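Local structure of aminopeptidase-like protein (5JM6) at residues E167-R172 / H485-M490; D173-G178 / E283-Q288; I134-A139 / D306-S311; A202-L207 / M225-G230. The protein is probably a zinc-dependent metalloaminopeptidase of the M18 family, assembled as a dodecamer and linked to the Cvt pathway of selective autophagy. All coordinates share one frame; numbering follows the deposited sequence.

Contact 1. Residues E167-R172 / H485-M490; sequences ETWWDR and HSIRAM. With ZN (zinc ion), chain G.
Ile487 lies over one face of the Trp169 indole. Its CD1 sits 3.5 Å from the centroid of the Trp169 six-membered ring, 16° off the ring normal, a CH-pi contact. The two side chains cross at about a right angle. CG1 of Ile487 is anti to the backbone N (chi1 -161°), which sends the long branch over the ring. The short branch turns to Arg172, with Ile487 CG2 3.5 Å from Arg172 NE. These two run past each other in opposite directions. Arg172 NE donates to Thr168 O at 2.8 Å, with the carbonyl oxygen in the guanidinium plane. This bond helps to hold the guanidinium, whose NH2 also bonds to Asp171 O of a second subunit. Thr168 OG1 accepts from Ile487 N at 3.1 Å in a nearly straight bond and is also bonded to Asn166. A water links Trp169 NE1 to His485 O. Ser486 OG accepts from Arg488 N at 2.9 Å, forming an ST turn, and is also bonded to Asp171 of that subunit. The His485 ring leads off from segment 167-172, and its NE2 binds zinc at 1.9 Å. Asp306 and Glu340 complete this half of the two-zinc centre of an M18 metallopeptidase.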
loop_
_atom_site.group_PDB
_atom_site.type_symbol
_atom_site.label_atom_id
_atom_site.label_comp_id
_atom_site.label_asym_id
_atom_site.label_seq_id
_atom_site.Cartn_x
_atom_site.Cartn_y
_atom_site.Cartn_z
ATOM N N GLU A 167 9.193 23.461 -15.241
ATOM C CA GLU A 167 10.345 22.743 -15.763
ATOM C C GLU A 167 11.010 23.423 -16.966
ATOM O O GLU A 167 12.219 23.305 -17.142
ATOM C CB GLU A 167 9.947 21.308 -16.122
ATOM C CG GLU A 167 8.736 21.183 -17.030
ATOM C CD GLU A 167 7.441 21.019 -16.254
ATOM O OE1 GLU A 167 7.086 21.939 -15.489
ATOM O OE2 GLU A 167 6.783 19.968 -16.404
ATOM N N THR A 168 10.249 24.158 -17.773
ATOM C CA THR A 168 10.836 24.757 -18.973
ATOM C C THR A 168 11.803 25.906 -18.656
ATOM O O THR A 168 12.511 26.377 -19.545
ATOM C CB THR A 168 9.751 25.272 -19.948
ATOM O OG1 THR A 168 9.095 26.418 -19.395
ATOM C CG2 THR A 168 8.727 24.184 -20.234
ATOM N N TRP A 169 11.844 26.339 -17.397
ATOM C CA TRP A 169 12.699 27.458 -16.987
ATOM C C TRP A 169 14.148 27.064 -16.683
ATOM O O TRP A 169 15.011 27.931 -16.548
ATOM C CB TRP A 169 12.099 28.158 -15.763
ATOM C CG TRP A 169 11.065 29.171 -16.127
ATOM C CD1 TRP A 169 9.801 28.923 -16.572
ATOM C CD2 TRP A 169 11.208 30.596 -16.095
ATOM N NE1 TRP A 169 9.145 30.105 -16.817
ATOM C CE2 TRP A 169 9.987 31.147 -16.533
ATOM C CE3 TRP A 169 12.249 31.461 -15.740
ATOM C CZ2 TRP A 169 9.777 32.521 -16.623
ATOM C CZ3 TRP A 169 12.038 32.826 -15.830
ATOM C CH2 TRP A 169 10.812 33.342 -16.268
ATOM N N TRP A 170 14.410 25.764 -16.571
ATOM C CA TRP A 170 15.762 25.274 -16.306
ATOM C C TRP A 170 16.675 25.449 -17.518
ATOM O O TRP A 170 16.241 25.270 -18.655
ATOM C CB TRP A 170 15.741 23.795 -15.919
ATOM C CG TRP A 170 15.032 23.452 -14.643
ATOM C CD1 TRP A 170 13.695 23.247 -14.484
ATOM C CD2 TRP A 170 15.629 23.224 -13.357
ATOM N NE1 TRP A 170 13.417 22.924 -13.178
ATOM C CE2 TRP A 170 14.586 22.906 -12.465
ATOM C CE3 TRP A 170 16.940 23.274 -12.871
ATOM C CZ2 TRP A 170 14.812 22.632 -11.117
ATOM C CZ3 TRP A 170 17.163 23.001 -11.531
ATOM C CH2 TRP A 170 16.104 22.686 -10.670
ATOM N N ASP A 171 17.943 25.768 -17.260
ATOM C CA ASP A 171 18.958 25.905 -18.307
ATOM C C ASP A 171 18.525 26.838 -19.439
ATOM O O ASP A 171 18.716 26.530 -20.616
ATOM C CB ASP A 171 19.326 24.534 -18.888
ATOM C CG ASP A 171 19.920 23.594 -17.850
ATOM O OD1 ASP A 171 19.765 22.364 -18.010
ATOM O OD2 ASP A 171 20.543 24.076 -16.881
ATOM N N ARG A 172 17.938 27.972 -19.079
ATOM C CA ARG A 172 17.620 29.007 -20.054
ATOM C C ARG A 172 18.510 30.213 -19.791
ATOM O O ARG A 172 18.926 30.443 -18.655
ATOM C CB ARG A 172 16.143 29.403 -19.981
ATOM C CG ARG A 172 15.168 28.253 -20.183
ATOM C CD ARG A 172 14.999 27.898 -21.653
ATOM N NE ARG A 172 13.934 26.916 -21.846
ATOM C CZ ARG A 172 13.574 26.421 -23.025
ATOM N NH1 ARG A 172 14.193 26.812 -24.131
ATOM N NH2 ARG A 172 12.591 25.536 -23.100
ATOM N N HIS A 485 1.985 29.000 -21.283
ATOM C CA HIS A 485 2.654 29.151 -19.983
ATOM C C HIS A 485 4.080 28.593 -19.959
ATOM O O HIS A 485 4.725 28.596 -18.913
ATOM C CB HIS A 485 1.827 28.539 -18.845
ATOM C CG HIS A 485 0.708 29.417 -18.378
ATOM N ND1 HIS A 485 -0.061 29.121 -17.273
ATOM C CD2 HIS A 485 0.232 30.586 -18.865
ATOM C CE1 HIS A 485 -0.966 30.068 -17.103
ATOM N NE2 HIS A 485 -0.807 30.970 -18.052
ATOM N N SER A 486 4.561 28.074 -21.083
ATOM C CA SER A 486 5.986 27.768 -21.187
ATOM C C SER A 486 6.806 29.052 -21.193
ATOM O O SER A 486 6.296 30.124 -21.522
ATOM C CB SER A 486 6.296 26.963 -22.448
ATOM O OG SER A 486 7.698 26.897 -22.660
ATOM N N ILE A 487 8.082 28.942 -20.839
ATOM C CA ILE A 487 8.976 30.084 -20.947
ATOM C C ILE A 487 9.206 30.408 -22.422
ATOM O O ILE A 487 9.611 31.519 -22.759
ATOM C CB ILE A 487 10.331 29.833 -20.244
ATOM C CG1 ILE A 487 11.045 31.157 -19.966
ATOM C CG2 ILE A 487 11.215 28.912 -21.070
ATOM C CD1 ILE A 487 12.386 30.994 -19.291
ATOM N N ARG A 488 8.999 29.421 -23.291
ATOM C CA ARG A 488 9.014 29.653 -24.731
ATOM C C ARG A 488 7.925 28.840 -25.443
ATOM O O ARG A 488 7.995 27.612 -25.495
ATOM C CB ARG A 488 10.397 29.314 -25.286
ATOM C CG ARG A 488 10.646 29.776 -26.705
ATOM C CD ARG A 488 12.120 29.647 -27.059
ATOM N NE ARG A 488 12.399 30.098 -28.419
ATOM C CZ ARG A 488 12.832 31.315 -28.733
ATOM N NH1 ARG A 488 13.041 32.216 -27.782
ATOM N NH2 ARG A 488 13.058 31.632 -30.001
ATOM N N ALA A 489 6.953 29.536 -26.029
ATOM C CA ALA A 489 5.813 28.905 -26.696
ATOM C C ALA A 489 5.911 29.027 -28.215
ATOM O O ALA A 489 6.929 29.475 -28.743
ATOM C CB ALA A 489 4.508 29.510 -26.198
ATOM N N MET A 490 4.860 28.605 -28.914
ATOM C CA MET A 490 4.815 28.718 -30.369
ATOM C C MET A 490 3.400 28.940 -30.904
ATOM O O MET A 490 2.433 28.389 -30.378
ATOM C CB MET A 490 5.414 27.466 -31.015
ATOM C CG MET A 490 4.729 26.172 -30.601
ATOM S SD MET A 490 5.385 24.700 -31.411
ATOM C CE MET A 490 4.697 24.866 -33.053
HETATM ZN ZN ZN G . -1.481 32.563 -18.809
HETATM O O HOH W 1 6.725 30.294 -17.568
#

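Contact 2. Residues D173-G178 / E283-Q288; sequences DLSVGG and ELFDAQ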
loop_
_atom_site.group_PDB
_atom_site.type_symbol
_atom_site.label_atom_id
_atom_site.label_comp_id
_atom_site.label_asym_id
_atom_site.label_seq_id
_atom_site.Cartn_x
_atom_site.Cartn_y
_atom_site.Cartn_z
ATOM N N ASP A 173 18.795 30.991 -20.831
ATOM C CA ASP A 173 19.647 32.156 -20.656
ATOM C C ASP A 173 18.756 33.312 -20.242
ATOM O O ASP A 173 17.986 33.834 -21.046
ATOM C CB ASP A 173 20.395 32.503 -21.950
ATOM C CG ASP A 173 21.386 31.432 -22.370
ATOM O OD1 ASP A 173 21.369 30.326 -21.790
ATOM O OD2 ASP A 173 22.181 31.700 -23.296
ATOM N N LEU A 174 18.887 33.733 -18.991
ATOM C CA LEU A 174 17.958 34.702 -18.433
ATOM C C LEU A 174 18.589 36.075 -18.331
ATOM O O LEU A 174 19.740 36.218 -17.924
ATOM C CB LEU A 174 17.468 34.254 -17.053
ATOM C CG LEU A 174 16.884 32.847 -16.930
ATOM C CD1 LEU A 174 16.581 32.533 -15.473
ATOM C CD2 LEU A 174 15.637 32.690 -17.788
ATOM N N SER A 175 17.821 37.086 -18.712
ATOM C CA SER A 175 18.245 38.458 -18.528
ATOM C C SER A 175 17.321 39.099 -17.504
ATOM O O SER A 175 16.398 38.453 -17.003
ATOM C CB SER A 175 18.223 39.222 -19.853
ATOM O OG SER A 175 18.978 40.417 -19.763
ATOM N N VAL A 176 17.572 40.361 -17.189
ATOM C CA VAL A 176 16.787 41.056 -16.183
ATOM C C VAL A 176 16.320 42.396 -16.742
ATOM O O VAL A 176 16.988 42.996 -17.585
ATOM C CB VAL A 176 17.596 41.253 -14.874
ATOM C CG1 VAL A 176 18.767 42.199 -15.096
ATOM C CG2 VAL A 176 16.700 41.746 -13.746
ATOM N N GLY A 177 15.155 42.843 -16.293
ATOM C CA GLY A 177 14.603 44.105 -16.741
ATOM C C GLY A 177 13.427 44.508 -15.884
ATOM O O GLY A 177 12.955 43.735 -15.051
ATOM N N GLY A 178 12.963 45.736 -16.073
ATOM C CA GLY A 178 11.847 46.232 -15.301
ATOM C C GLY A 178 11.947 47.729 -15.122
ATOM O O GLY A 178 12.557 48.428 -15.931
ATOM N N GLU A 283 12.408 41.686 -13.073
ATOM C CA GLU A 283 12.067 40.286 -13.258
ATOM C C GLU A 283 13.068 39.618 -14.186
ATOM O O GLU A 283 13.840 40.289 -14.872
ATOM C CB GLU A 283 10.650 40.149 -13.817
ATOM C CG GLU A 283 10.423 40.925 -15.102
ATOM C CD GLU A 283 8.962 40.988 -15.497
ATOM O OE1 GLU A 283 8.138 41.429 -14.669
ATOM O OE2 GLU A 283 8.638 40.596 -16.638
ATOM N N LEU A 284 13.057 38.293 -14.194
ATOM C CA LEU A 284 13.881 37.535 -15.117
ATOM C C LEU A 284 13.047 37.127 -16.322
ATOM O O LEU A 284 11.888 36.738 -16.182
ATOM C CB LEU A 284 14.481 36.309 -14.429
ATOM C CG LEU A 284 15.323 36.625 -13.191
ATOM C CD1 LEU A 284 15.889 35.357 -12.573
ATOM C CD2 LEU A 284 16.436 37.603 -13.540
ATOM N N PHE A 285 13.631 37.244 -17.508
ATOM C CA PHE A 285 12.965 36.805 -18.725
ATOM C C PHE A 285 13.965 36.093 -19.620
ATOM O O PHE A 285 15.175 36.227 -19.444
ATOM C CB PHE A 285 12.326 37.985 -19.463
ATOM C CG PHE A 285 13.298 39.068 -19.845
ATOM C CD1 PHE A 285 13.561 40.116 -18.979
ATOM C CD2 PHE A 285 13.939 39.042 -21.073
ATOM C CE1 PHE A 285 14.451 41.115 -19.328
ATOM C CE2 PHE A 285 14.830 40.039 -21.427
ATOM C CZ PHE A 285 15.086 41.076 -20.553
ATOM N N ASP A 286 13.456 35.332 -20.580
ATOM C CA ASP A 286 14.320 34.579 -21.474
ATOM C C ASP A 286 14.970 35.513 -22.493
ATOM O O ASP A 286 14.284 36.238 -23.216
ATOM C CB ASP A 286 13.526 33.472 -22.170
ATOM C CG ASP A 286 14.379 32.631 -23.099
ATOM O OD1 ASP A 286 15.622 32.636 -22.954
ATOM O OD2 ASP A 286 13.798 31.953 -23.972
ATOM N N ALA A 287 16.298 35.484 -22.538
ATOM C CA ALA A 287 17.073 36.378 -23.393
ATOM C C ALA A 287 16.978 36.014 -24.868
ATOM O O ALA A 287 17.345 36.811 -25.731
ATOM C CB ALA A 287 18.532 36.381 -22.959
ATOM N N GLN A 288 16.503 34.812 -25.161
ATOM C CA GLN A 288 16.472 34.356 -26.540
ATOM C C GLN A 288 15.432 35.135 -27.335
ATOM O O GLN A 288 14.275 35.230 -26.925
ATOM C CB GLN A 288 16.188 32.858 -26.605
ATOM C CG GLN A 288 16.523 32.240 -27.944
ATOM C CD GLN A 288 16.398 30.735 -27.930
ATOM O OE1 GLN A 288 15.906 30.151 -26.965
ATOM N NE2 GLN A 288 16.848 30.095 -29.001
#
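The Phe285 ring lies against segment 173-178. Over one face is Ser175, whose carbonyl carbon stands above the plane but toward the rim. Ser175 CB makes an off-centre CH-pi contact, 4.1 Å from the centroid of the Phe285 ring. At the edge, near the ring plane, is Gly177, with Phe285 CE1 3.6 Å from Gly177 N. CG of Phe285 is held between the backbone N and the carbonyl carbon (chi1 58°), which lays the ring across the neighbouring strand. Gly177 has no side chain to stand in its way. Ser175 OG lies within hydrogen-bonding reach of Val197 O and Trp199 O, just past strand 190-196; its one proton can serve only one at a time.

The backbones form an antiparallel beta ladder. Ser175 with Phe285 and Gly177 with Glu283 are hydrogen-bonded pairs. Leu174 with Asp286 and Val176 with Leu284 are non-hydrogen-bonded pairs. Ser175 N reaches Phe285 O at 2.9 Å, and Glu283 N reaches Gly177 O at 2.9 Å. The ladder joins strands 174-183 and 277-286, neighbours in a six-stranded antiparallel sheet.

On the face that carries Val176 and Leu284 the contacts are aliphatic. Val176 CB lies 4.1 Å from Leu284 CD2. Leu174 reaches Leu284 at about a right angle, CD1 to CD1 at 4.1 Å. Ala287 N also donates to Asp173 O at 2.8 Å. Gln288 N makes a weak bond to Asp286 OD1. The Asp173 carboxylate turns away from the ladder and forms a salt bridge with Arg488 of a second subunit.

Contact 3. Residues I134-A139 / D306-S311; sequences IDALTA and DDKLCS. With ZN (zinc ion), chain G; ZN (zinc ion), chain H.
Ile134 meets Ser311 through its short branch. With CG1 between the backbone N and the carbonyl carbon (chi1 49°), CG2 is left to face the helix, 3.5 Å from Ser311 CB. Lys308 runs extended as far as CE and then bends (chi4 85°). The bend brings Lys308 NZ to Ile134 O at 3.4 Å, a weak hydrogen bond. The same amine lies 4.0 Å from Ala136 CB. The lysine thus lies along the loop 134-136, and its side chain also packs on Val71 of helix 68-81 and Met62 of helix 55-64.

The two carboxylate oxygens of Asp306 go to different metals. Asp306 OD2 binds, at 1.8 Å, the zinc ion shared with His485 and Glu340, and Asp306 OD1 binds, at 2.0 Å, the one shared with His133 and Asp391. Asp135 OD1 is bonded to His133 ND1 and Glu339 N, Asp135 OD2 to Tyr161 OH, and Asp307 OD2 to His133 N, consistent with a second-shell role in orienting His133. A carboxylate bridging two zinc ions is characteristic of co-catalytic dizinc exopeptidases, to which the M18 family belongs.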
loop_
_atom_site.group_PDB
_atom_site.type_symbol
_atom_site.label_atom_id
_atom_site.label_comp_id
_atom_site.label_asym_id
_atom_site.label_seq_id
_atom_site.Cartn_x
_atom_site.Cartn_y
_atom_site.Cartn_z
ATOM N N ILE A 134 -1.583 42.080 -20.605
ATOM C CA ILE A 134 -0.186 42.120 -21.029
ATOM C C ILE A 134 0.845 41.632 -20.002
ATOM O O ILE A 134 2.048 41.763 -20.230
ATOM C CB ILE A 134 0.197 43.524 -21.505
ATOM C CG1 ILE A 134 -0.227 44.579 -20.490
ATOM C CG2 ILE A 134 -0.461 43.810 -22.844
ATOM C CD1 ILE A 134 0.284 45.954 -20.834
ATOM N N ASP A 135 0.398 41.132 -18.856
ATOM C CA ASP A 135 1.325 40.462 -17.949
ATOM C C ASP A 135 1.601 39.055 -18.466
ATOM O O ASP A 135 0.782 38.480 -19.182
ATOM C CB ASP A 135 0.775 40.399 -16.526
ATOM C CG ASP A 135 -0.355 39.404 -16.387
ATOM O OD1 ASP A 135 -1.314 39.481 -17.184
ATOM O OD2 ASP A 135 -0.278 38.538 -15.490
ATOM N N ALA A 136 2.735 38.489 -18.077
ATOM C CA ALA A 136 3.113 37.143 -18.477
ATOM C C ALA A 136 3.770 36.442 -17.305
ATOM O O ALA A 136 4.255 37.095 -16.404
ATOM C CB ALA A 136 4.057 37.192 -19.656
ATOM N N LEU A 137 3.795 35.117 -17.309
ATOM C CA LEU A 137 4.425 34.405 -16.213
ATOM C C LEU A 137 5.872 34.837 -16.206
ATOM O O LEU A 137 6.521 34.838 -17.237
ATOM C CB LEU A 137 4.329 32.898 -16.421
ATOM C CG LEU A 137 3.044 32.230 -15.946
ATOM C CD1 LEU A 137 1.873 32.713 -16.778
ATOM C CD2 LEU A 137 3.181 30.728 -16.063
ATOM N N THR A 138 6.378 35.193 -15.035
ATOM C CA THR A 138 7.740 35.699 -14.904
ATOM C C THR A 138 8.222 35.559 -13.462
ATOM O O THR A 138 7.431 35.268 -12.567
ATOM C CB THR A 138 7.834 37.171 -15.365
ATOM O OG1 THR A 138 9.208 37.535 -15.548
ATOM C CG2 THR A 138 7.179 38.101 -14.355
ATOM N N ALA A 139 9.523 35.721 -13.245
ATOM C CA ALA A 139 10.095 35.576 -11.908
ATOM C C ALA A 139 10.620 36.905 -11.378
ATOM O O ALA A 139 11.630 37.417 -11.857
ATOM C CB ALA A 139 11.205 34.537 -11.921
ATOM N N ASP A 306 1.511 34.192 -23.631
ATOM C CA ASP A 306 0.184 34.179 -23.021
ATOM C C ASP A 306 -0.174 35.651 -22.881
ATOM O O ASP A 306 0.273 36.385 -21.993
ATOM C CB ASP A 306 0.147 33.433 -21.667
ATOM C CG ASP A 306 -1.278 33.323 -21.075
ATOM O OD1 ASP A 306 -2.036 34.312 -21.112
ATOM O OD2 ASP A 306 -1.660 32.239 -20.585
ATOM N N ASP A 307 -1.043 35.982 -23.832
ATOM C CA ASP A 307 -1.659 37.260 -24.207
ATOM C C ASP A 307 -0.870 38.489 -24.659
ATOM O O ASP A 307 -1.507 39.442 -25.094
ATOM C CB ASP A 307 -2.618 37.720 -23.137
ATOM C CG ASP A 307 -4.041 37.673 -23.635
ATOM O OD1 ASP A 307 -4.231 37.129 -24.742
ATOM O OD2 ASP A 307 -4.952 38.205 -22.977
ATOM N N LYS A 308 0.456 38.513 -24.622
ATOM C CA LYS A 308 1.110 39.594 -25.357
ATOM C C LYS A 308 0.703 39.479 -26.835
ATOM O O LYS A 308 0.609 40.483 -27.536
ATOM C CB LYS A 308 2.630 39.565 -25.190
ATOM C CG LYS A 308 3.135 40.313 -23.956
ATOM C CD LYS A 308 4.613 40.036 -23.722
ATOM C CE LYS A 308 5.237 41.024 -22.748
ATOM N NZ LYS A 308 5.064 40.641 -21.320
ATOM N N LEU A 309 0.413 38.257 -27.279
ATOM C CA LEU A 309 -0.036 38.010 -28.650
ATOM C C LEU A 309 -1.423 38.591 -28.955
ATOM O O LEU A 309 -1.570 39.356 -29.906
ATOM C CB LEU A 309 -0.026 36.506 -28.945
ATOM C CG LEU A 309 -0.599 36.024 -30.282
ATOM C CD1 LEU A 309 -0.016 36.794 -31.457
ATOM C CD2 LEU A 309 -0.341 34.539 -30.460
ATOM N N CYS A 310 -2.438 38.231 -28.171
ATOM C CA CYS A 310 -3.780 38.758 -28.423
ATOM C C CYS A 310 -3.840 40.257 -28.149
ATOM O O CYS A 310 -4.541 40.993 -28.843
ATOM C CB CYS A 310 -4.833 38.036 -27.580
ATOM S SG CYS A 310 -5.225 36.355 -28.116
ATOM N N SER A 311 -3.102 40.706 -27.140
ATOM C CA SER A 311 -3.064 42.125 -26.811
ATOM C C SER A 311 -2.439 42.940 -27.936
ATOM O O SER A 311 -2.984 43.967 -28.339
ATOM C CB SER A 311 -2.296 42.359 -25.512
ATOM O OG SER A 311 -3.023 41.872 -24.398
HETATM ZN ZN ZN G . -1.481 32.563 -18.809
HETATM ZN ZN ZN H . -3.957 34.635 -20.812
#

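Contact 4. Residues A202-L207 / M225-G230; sequences ARIPTL and MVPVIG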
loop_
_atom_site.group_PDB
_atom_site.type_symbol
_atom_site.label_atom_id
_atom_site.label_comp_id
_atom_site.label_asym_id
_atom_site.label_seq_id
_atom_site.Cartn_x
_atom_site.Cartn_y
_atom_site.Cartn_z
ATOM N N ALA A 202 21.538 35.645 -15.779
ATOM C CA ALA A 202 21.048 34.689 -14.792
ATOM C C ALA A 202 20.764 33.340 -15.412
ATOM O O ALA A 202 20.510 33.230 -16.611
ATOM C CB ALA A 202 19.798 35.221 -14.105
ATOM N N ARG A 203 20.862 32.306 -14.589
ATOM C CA ARG A 203 20.607 30.961 -15.053
ATOM C C ARG A 203 20.191 30.042 -13.909
ATOM O O ARG A 203 20.738 30.131 -12.810
ATOM C CB ARG A 203 21.857 30.451 -15.758
ATOM C CG ARG A 203 21.914 28.979 -15.995
ATOM C CD ARG A 203 22.923 28.710 -17.074
ATOM N NE ARG A 203 22.298 28.462 -18.362
ATOM C CZ ARG A 203 22.222 27.257 -18.908
ATOM N NH1 ARG A 203 22.741 26.219 -18.271
ATOM N NH2 ARG A 203 21.638 27.088 -20.085
ATOM N N ILE A 204 19.244 29.147 -14.173
ATOM C CA ILE A 204 18.881 28.134 -13.194
ATOM C C ILE A 204 19.387 26.793 -13.713
ATOM O O ILE A 204 18.770 26.187 -14.590
ATOM C CB ILE A 204 17.354 28.102 -12.972
ATOM C CG1 ILE A 204 16.861 29.486 -12.536
ATOM C CG2 ILE A 204 16.974 27.043 -11.953
ATOM C CD1 ILE A 204 15.376 29.701 -12.719
ATOM N N PRO A 205 20.526 26.328 -13.173
ATOM C CA PRO A 205 21.178 25.119 -13.685
ATOM C C PRO A 205 20.565 23.815 -13.199
ATOM O O PRO A 205 20.323 23.652 -12.004
ATOM C CB PRO A 205 22.605 25.259 -13.163
ATOM C CG PRO A 205 22.451 25.992 -11.881
ATOM C CD PRO A 205 21.268 26.918 -12.045
ATOM N N THR A 206 20.394 22.868 -14.111
ATOM C CA THR A 206 19.965 21.527 -13.745
ATOM C C THR A 206 21.115 20.746 -13.129
ATOM O O THR A 206 22.278 21.133 -13.239
ATOM C CB THR A 206 19.415 20.748 -14.949
ATOM O OG1 THR A 206 20.391 20.726 -15.993
ATOM C CG2 THR A 206 18.159 21.394 -15.470
ATOM N N LEU A 207 20.773 19.660 -12.451
ATOM C CA LEU A 207 21.760 18.715 -11.955
ATOM C C LEU A 207 21.957 17.608 -12.987
ATOM O O LEU A 207 21.016 17.237 -13.683
ATOM C CB LEU A 207 21.317 18.131 -10.614
ATOM C CG LEU A 207 22.265 17.156 -9.920
ATOM C CD1 LEU A 207 23.538 17.869 -9.508
ATOM C CD2 LEU A 207 21.582 16.535 -8.716
ATOM N N MET A 225 15.580 25.913 -7.327
ATOM C CA MET A 225 15.755 26.844 -8.431
ATOM C C MET A 225 16.079 28.226 -7.906
ATOM O O MET A 225 15.217 29.100 -7.844
ATOM C CB MET A 225 14.478 26.895 -9.270
ATOM C CG MET A 225 13.868 25.533 -9.546
ATOM S SD MET A 225 12.271 25.629 -10.374
ATOM C CE MET A 225 12.776 25.928 -12.064
ATOM N N VAL A 226 17.362 28.463 -7.691
ATOM C CA VAL A 226 17.844 29.759 -7.265
ATOM C C VAL A 226 18.800 30.164 -8.347
ATOM O O VAL A 226 19.818 29.504 -8.538
ATOM C CB VAL A 226 18.541 29.722 -5.896
ATOM C CG1 VAL A 226 19.041 31.108 -5.520
ATOM C CG2 VAL A 226 17.599 29.188 -4.833
ATOM N N PRO A 227 18.471 31.228 -9.080
ATOM C CA PRO A 227 19.310 31.601 -10.217
ATOM C C PRO A 227 20.760 31.847 -9.818
ATOM O O PRO A 227 21.056 32.186 -8.670
ATOM C CB PRO A 227 18.655 32.883 -10.730
ATOM C CG PRO A 227 17.236 32.781 -10.284
ATOM C CD PRO A 227 17.285 32.092 -8.955
ATOM N N VAL A 228 21.650 31.645 -10.779
ATOM C CA VAL A 228 23.077 31.857 -10.597
ATOM C C VAL A 228 23.513 33.031 -11.476
ATOM O O VAL A 228 23.307 33.014 -12.689
ATOM C CB VAL A 228 23.864 30.576 -10.938
ATOM C CG1 VAL A 228 25.267 30.904 -11.347
ATOM C CG2 VAL A 228 23.858 29.618 -9.752
ATOM N N ILE A 229 24.002 34.097 -10.846
ATOM C CA ILE A 229 24.381 35.309 -11.575
ATOM C C ILE A 229 25.879 35.602 -11.766
ATOM O O ILE A 229 26.231 36.572 -12.440
ATOM C CB ILE A 229 23.738 36.531 -10.905
ATOM C CG1 ILE A 229 24.336 36.763 -9.519
ATOM C CG2 ILE A 229 22.232 36.333 -10.812
ATOM C CD1 ILE A 229 23.659 37.871 -8.744
ATOM N N GLY A 230 26.757 34.790 -11.188
ATOM C CA GLY A 230 28.181 35.068 -11.278
ATOM C C GLY A 230 29.031 34.182 -10.391
ATOM O O GLY A 230 28.512 33.351 -9.648
#
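Loop 202-207 runs beside strand 228-231, the outermost strand of the six-stranded antiparallel sheet within this chain, where Ala202 to Pro205 meet Met225 to Ile229. Val228 N donates to Arg203 O at 2.7 Å. The return bond, Arg203 N to Val228 O, is weak.

The rest is aliphatic packing. Ile204 places its two branches on different partners. CG2 of Ile204, anti to the backbone N, touches Met225 CB at 3.7 Å. Its CG1 lies beside the proline ring, 4.0 Å from Pro227 CG, and these two side chains point the same way. Ala202 CB touches Pro227 CB at 4.3 Å and Ile229 CG2 at 4.2 Å. Pro205 CD is a looser neighbour of Val228 CG2. The Arg203 guanidinium leads away from the strand, toward Asp171 and Asp173, in long, weak ion pairs.

Ile229 and Gly230 both face Val154 in a classic beta bulge, which ties this edge to strand 153-160. Backbone hydrogen bonds join Pro227 to Leu156 and Ala202 to Leu174 of strand 174-183, and Ile229 bonds by its backbone to a second subunit. Phe299 and Phe301, on strand 299-302 of that subunit, pack on Val228 and Arg203.

All four contacts are buried, but in different surroundings. Contact 3 is nearest the centre of the chain, and no other subunit touches it. Contacts 1, 2 and 4 lie farther out, and all three meet the second subunit. Contacts 1 and 3 share one zinc ion, through His485 and Asp306. Contacts 2 and 4 both reach the same antiparallel sheet, contact 4 through strand 228-231. Their chemistry follows their place: regular backbone pairing in contact 2, mostly aliphatic packing in contact 4, an isoleucine on an indole in contact 1, and a metal-binding carboxylate in contact 3. Contact 2 also reaches contact 3 through the Leu284 to Ala139 backbone bond.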